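Local structure of CDGSH iron-sulfur domain-containing protein 3, mitochondrial (Homo sapiens, 6AVJ) at residues A[4-8]-A[27-33]. The protein binds two [2Fe-2S] clusters per monomer, can transfer them to the apo-ferredoxins FDX1 and FDX2, and contributes to mitochondrial iron homeostasis. The protein carries 2 engineered substitutions. Numbering follows the deposited sequence.
Sequences SVVAL and CGRSKKQ. With FES (Fe2/s2 (inorganic) cluster), chain D.
Val5 and Ala7 lie against Gly28 and Gln33 in a loop-to-loop contact, where the N-terminal segment 4-8, ahead of strand 12-16, backs the cluster-binding loop 27-33 of the first CDGSH motif. A single backbone hydrogen bond joins the two: Val5 N donates to Cys27 O (3.1 Å), reaching it from above the carbonyl plane. Next to it the chains come close enough for a CA-H...O contact from Gly28 CA to Val5 O (3.3 Å). Glycine suits this position twice over, since its phi is positive and a side chain here would run into that same oxygen. Val5 turns CG2 onto the carbonyl oxygens of Cys27 and Gly28, while CG1 meets Arg29 NH2 obliquely, the two side chains crossing at about a right angle. The Ala7 methyl rests against both Gly28 O (3.4 Å) and the carboxamide of Gln33, whose chain bends at chi2 (-63°), bringing NE2 back to donate a hydrogen bond to Ser30 O (3.1 Å); its OE1 accepts from Lys66. A leucine in place of Gln33 would probably leave Ser30 O without the amide N-H that it accepts and Lys66 NZ without its acceptor. On the far side of the loop, Cys27 SG binds FE2 of the cluster (2.4 Å), an iron it shares with Cys25, and accepts a hydrogen bond from Arg29 N (3.3 Å). The contact is consistent with second-shell support: one backbone N-H meets the carbonyl of a ligand cysteine, while another, directed at its sulfur, would be expected to temper the thiolate charge and influence the cluster's redox potential.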
# COMPACT_ATOMS: atom_id res chain seq x y z
N SER A 4 4.92 1.91 9.90
CA SER A 4 3.83 1.41 9.07
C SER A 4 3.32 0.07 9.62
O SER A 4 4.02 -0.64 10.35
CB SER A 4 4.28 1.23 7.62
OG SER A 4 5.29 0.23 7.61
N VAL A 5 2.12 -0.28 9.23
CA VAL A 5 1.51 -1.54 9.65
C VAL A 5 1.04 -2.36 8.44
O VAL A 5 0.86 -1.85 7.33
CB VAL A 5 0.34 -1.28 10.66
CG1 VAL A 5 0.86 -0.48 11.90
CG2 VAL A 5 -0.84 -0.53 9.98
N VAL A 6 0.94 -3.66 8.64
CA VAL A 6 0.49 -4.57 7.58
C VAL A 6 -1.03 -4.42 7.45
O VAL A 6 -1.78 -4.70 8.39
CB VAL A 6 0.88 -6.02 7.93
CG1 VAL A 6 0.26 -7.00 6.97
CG2 VAL A 6 2.37 -6.19 8.00
N ALA A 7 -1.49 -3.94 6.28
CA ALA A 7 -2.94 -3.79 6.09
C ALA A 7 -3.60 -5.10 5.68
O ALA A 7 -4.71 -5.42 6.13
CB ALA A 7 -3.23 -2.72 5.03
N LEU A 8 -2.97 -5.83 4.77
CA LEU A 8 -3.47 -7.11 4.31
C LEU A 8 -2.25 -7.90 3.92
O LEU A 8 -1.14 -7.36 3.85
CB LEU A 8 -4.45 -6.96 3.11
CG LEU A 8 -5.69 -6.10 3.37
CD1 LEU A 8 -6.29 -5.52 2.10
CD2 LEU A 8 -6.72 -6.97 4.14
N CYS A 27 1.09 3.81 4.81
CA CYS A 27 1.08 3.66 6.27
C CYS A 27 0.36 2.40 6.76
O CYS A 27 0.55 2.01 7.92
CB CYS A 27 0.45 4.91 6.94
SG CYS A 27 -1.39 4.99 6.72
N GLY A 28 -0.42 1.74 5.90
CA GLY A 28 -1.19 0.56 6.25
C GLY A 28 -2.52 0.81 6.94
O GLY A 28 -3.22 -0.16 7.24
N ARG A 29 -2.93 2.06 7.14
CA ARG A 29 -4.12 2.35 7.94
C ARG A 29 -5.36 2.65 7.10
O ARG A 29 -6.46 2.68 7.64
CB ARG A 29 -3.82 3.53 8.88
CG ARG A 29 -2.74 3.16 9.97
CD ARG A 29 -2.26 4.35 10.84
NE ARG A 29 -1.29 3.79 11.80
CZ ARG A 29 -1.62 3.23 12.96
NH1 ARG A 29 -2.88 3.22 13.34
NH2 ARG A 29 -0.69 2.69 13.74
N SER A 30 -5.22 2.95 5.82
CA SER A 30 -6.39 3.27 5.02
C SER A 30 -7.40 2.14 5.08
O SER A 30 -7.05 0.95 5.03
CB SER A 30 -6.03 3.51 3.58
OG SER A 30 -7.28 3.68 2.85
N LYS A 31 -8.68 2.51 5.18
CA LYS A 31 -9.76 1.54 5.06
C LYS A 31 -10.23 1.41 3.61
O LYS A 31 -11.22 0.72 3.36
CB LYS A 31 -10.93 1.92 5.98
CG LYS A 31 -10.52 2.29 7.42
CD LYS A 31 -9.58 1.29 8.07
CE LYS A 31 -10.14 -0.13 8.09
NZ LYS A 31 -9.17 -1.14 8.70
N LYS A 32 -9.54 2.05 2.64
CA LYS A 32 -9.84 1.87 1.22
C LYS A 32 -8.60 1.37 0.49
O LYS A 32 -8.16 1.96 -0.52
CB LYS A 32 -10.36 3.18 0.59
CG LYS A 32 -11.47 3.82 1.49
CD LYS A 32 -12.68 4.34 0.73
CE LYS A 32 -12.36 5.66 0.00
NZ LYS A 32 -13.50 6.12 -0.88
N GLN A 33 -8.02 0.28 0.99
CA GLN A 33 -6.78 -0.22 0.44
C GLN A 33 -7.00 -0.50 -1.04
O GLN A 33 -8.08 -0.96 -1.43
CB GLN A 33 -6.34 -1.49 1.16
CG GLN A 33 -5.77 -1.26 2.57
CD GLN A 33 -4.51 -0.42 2.55
OE1 GLN A 33 -3.70 -0.49 1.59
NE2 GLN A 33 -4.33 0.40 3.58
FE1 FES D . -2.80 7.94 3.66
FE2 FES D . -2.15 5.44 4.47
S1 FES D . -0.84 6.85 3.44
S2 FES D . -4.10 6.44 4.64